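Local coordinates for uncharacterized protein (PDB 4F54), which is of unknown function but belongs to the DUF4136 family and is probably made as a lipoprotein, at residues I87-I92 against F140-V145. Residues are numbered along the deposited sequence; the frame is centred on the assembly and turned at random. Where two conformers were deposited one is given.
Sequences IQVSYI and FITEMV
I87 runs alongside selenomethionine M144, CD1 against CE, and its CG2 meets T142 CG2 at 3.7 Å. Next comes Q88, in a hydrogen-bonded pair with E143: Q88 N gives to E143 O and E143 N to Q88 O, both at 2.9 Å. CG of Q88 sits between its backbone N and carbonyl carbon, and the extended chain brings NE2 within 2.8 Å of E143 OE1, met on the anti side, 28° out of the carboxylate plane. Y113 OH is a second hydrogen-bond partner of E143 OE1, Y127 OH and W107 NE1 hydrogen-bond OE2, and W119 NE1 does the same to Q88 OE1. A leucine here would probably leave E143 OE1 without its amide donor and that last indole without its acceptor. These are central antiparallel strands of a mixed sheet, with helix 56-70 packed on the I87, V89 and F140 face and aromatic-rich loops over the Q88 and S90 face. V89 sets CG1 against T142 OG1. At S90 a water joins OG to I141 O, and the backbones of S90 and I141 exchange two hydrogen bonds. CG of Y91, anti to the backbone N (chi1 179°), carries CD1 over one face of F140, 3.6 Å from CZ, with the ring planes at 50°. Two hydroxyls on this face are hydrogen-bonded beyond the strand pair, Y91 OH to N138 OD1 and T142 OG1 to Y65 OH.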
loop_
_atom_site.group_PDB
_atom_site.type_symbol
_atom_site.label_atom_id
_atom_site.label_comp_id
_atom_site.label_asym_id
_atom_site.label_seq_id
_atom_site.Cartn_x
_atom_site.Cartn_y
_atom_site.Cartn_z
ATOM N N ILE A 87 -7.408 1.317 0.404
ATOM C CA ILE A 87 -6.081 0.761 0.440
ATOM C C ILE A 87 -5.728 0.235 -0.944
ATOM O O ILE A 87 -6.524 -0.494 -1.595
ATOM C CB ILE A 87 -5.994 -0.402 1.464
ATOM C CG1 ILE A 87 -6.337 0.083 2.890
ATOM C CG2 ILE A 87 -4.600 -1.081 1.463
ATOM C CD1 ILE A 87 -6.471 -1.052 3.902
ATOM N N GLN A 88 -4.513 0.594 -1.393
ATOM C CA GLN A 88 -3.962 0.058 -2.643
ATOM C C GLN A 88 -2.601 -0.557 -2.326
ATOM O O GLN A 88 -1.822 -0.021 -1.498
ATOM C CB GLN A 88 -3.833 1.163 -3.721
ATOM C CG GLN A 88 -2.953 2.369 -3.323
ATOM C CD GLN A 88 -3.127 3.573 -4.195
ATOM O OE1 GLN A 88 -4.192 3.731 -4.835
ATOM N NE2 GLN A 88 -2.095 4.424 -4.293
ATOM N N VAL A 89 -2.351 -1.728 -2.928
ATOM C CA VAL A 89 -1.160 -2.569 -2.667
ATOM C C VAL A 89 -0.473 -2.792 -4.013
ATOM O O VAL A 89 -1.128 -3.112 -5.017
ATOM C CB VAL A 89 -1.511 -3.939 -2.038
ATOM C CG1 VAL A 89 -0.245 -4.751 -1.724
ATOM C CG2 VAL A 89 -2.363 -3.798 -0.738
ATOM N N SER A 90 0.843 -2.651 -4.033
ATOM C CA SER A 90 1.666 -2.925 -5.215
ATOM C C SER A 90 2.897 -3.781 -4.874
ATOM O O SER A 90 3.503 -3.624 -3.814
ATOM C CB SER A 90 2.166 -1.646 -5.871
ATOM O OG SER A 90 1.086 -0.763 -6.163
ATOM N N TYR A 91 3.182 -4.726 -5.762
ATOM C CA TYR A 91 4.388 -5.535 -5.734
ATOM C C TYR A 91 5.406 -5.024 -6.776
ATOM O O TYR A 91 5.065 -4.939 -7.943
ATOM C CB TYR A 91 4.026 -6.963 -6.041
ATOM C CG TYR A 91 5.180 -7.916 -6.065
ATOM C CD1 TYR A 91 5.895 -8.200 -4.893
ATOM C CD2 TYR A 91 5.562 -8.588 -7.227
ATOM C CE1 TYR A 91 6.949 -9.126 -4.881
ATOM C CE2 TYR A 91 6.628 -9.498 -7.225
ATOM C CZ TYR A 91 7.352 -9.746 -6.050
ATOM O OH TYR A 91 8.413 -10.665 -6.059
ATOM N N ILE A 92 6.630 -4.746 -6.328
ATOM C CA ILE A 92 7.677 -4.253 -7.179
ATOM C C ILE A 92 8.465 -5.436 -7.712
ATOM O O ILE A 92 9.206 -6.080 -6.953
ATOM C CB ILE A 92 8.600 -3.236 -6.429
ATOM C CG1 ILE A 92 7.752 -2.151 -5.693
ATOM C CG2 ILE A 92 9.683 -2.711 -7.402
ATOM C CD1 ILE A 92 8.592 -1.268 -4.774
ATOM N N PHE A 140 6.995 -4.619 -1.387
ATOM C CA PHE A 140 5.610 -4.117 -1.475
ATOM C C PHE A 140 5.511 -2.672 -1.016
ATOM O O PHE A 140 6.045 -2.331 0.003
ATOM C CB PHE A 140 4.620 -4.936 -0.661
ATOM C CG PHE A 140 4.501 -6.401 -1.074
ATOM C CD1 PHE A 140 5.396 -7.363 -0.604
ATOM C CD2 PHE A 140 3.434 -6.825 -1.870
ATOM C CE1 PHE A 140 5.237 -8.713 -0.970
ATOM C CE2 PHE A 140 3.286 -8.159 -2.246
ATOM C CZ PHE A 140 4.201 -9.099 -1.803
ATOM N N ILE A 141 4.747 -1.862 -1.772
ATOM C CA ILE A 141 4.353 -0.479 -1.357
ATOM C C ILE A 141 2.840 -0.498 -1.218
ATOM O O ILE A 141 2.144 -0.853 -2.162
ATOM C CB ILE A 141 4.714 0.628 -2.386
ATOM C CG1 ILE A 141 6.193 0.966 -2.377
ATOM C CG2 ILE A 141 3.959 1.959 -2.120
ATOM C CD1 ILE A 141 6.655 1.723 -1.125
ATOM N N THR A 142 2.358 -0.112 -0.043
ATOM C CA THR A 142 0.953 -0.074 0.310
ATOM C C THR A 142 0.653 1.329 0.779
ATOM O O THR A 142 1.376 1.904 1.579
ATOM C CB THR A 142 0.612 -1.100 1.374
ATOM O OG1 THR A 142 0.944 -2.390 0.860
ATOM C CG2 THR A 142 -0.905 -0.993 1.833
ATOM N N GLU A 143 -0.430 1.884 0.268
ATOM C CA GLU A 143 -0.911 3.239 0.636
ATOM C C GLU A 143 -2.391 3.167 1.025
ATOM O O GLU A 143 -3.211 2.500 0.365
ATOM C CB GLU A 143 -0.698 4.239 -0.507
ATOM C CG GLU A 143 0.777 4.479 -0.809
ATOM C CD GLU A 143 0.961 5.299 -2.094
ATOM O OE1 GLU A 143 0.352 4.961 -3.125
ATOM O OE2 GLU A 143 1.701 6.312 -2.077
HETATM N N MSE A 144 -2.706 3.933 2.061
HETATM C CA MSE A 144 -4.020 4.122 2.636
HETATM C C MSE A 144 -4.396 5.566 2.437
HETATM O O MSE A 144 -3.657 6.481 2.786
HETATM C CB MSE A 144 -4.066 3.754 4.128
HETATM C CG MSE A 144 -5.484 3.761 4.699
HETATM SE SE MSE A 144 -5.433 3.279 6.591
HETATM C CE MSE A 144 -4.423 1.557 6.449
ATOM N N VAL A 145 -5.514 5.759 1.759
ATOM C CA VAL A 145 -5.971 7.066 1.296
ATOM C C VAL A 145 -7.277 7.487 2.003
ATOM O O VAL A 145 -8.150 6.642 2.343
ATOM C CB VAL A 145 -6.175 7.101 -0.259
ATOM C CG1 VAL A 145 -4.825 6.923 -0.993
ATOM C CG2 VAL A 145 -7.201 6.115 -0.781
HETATM O O HOH W 1 0.521 0.670 -3.900
#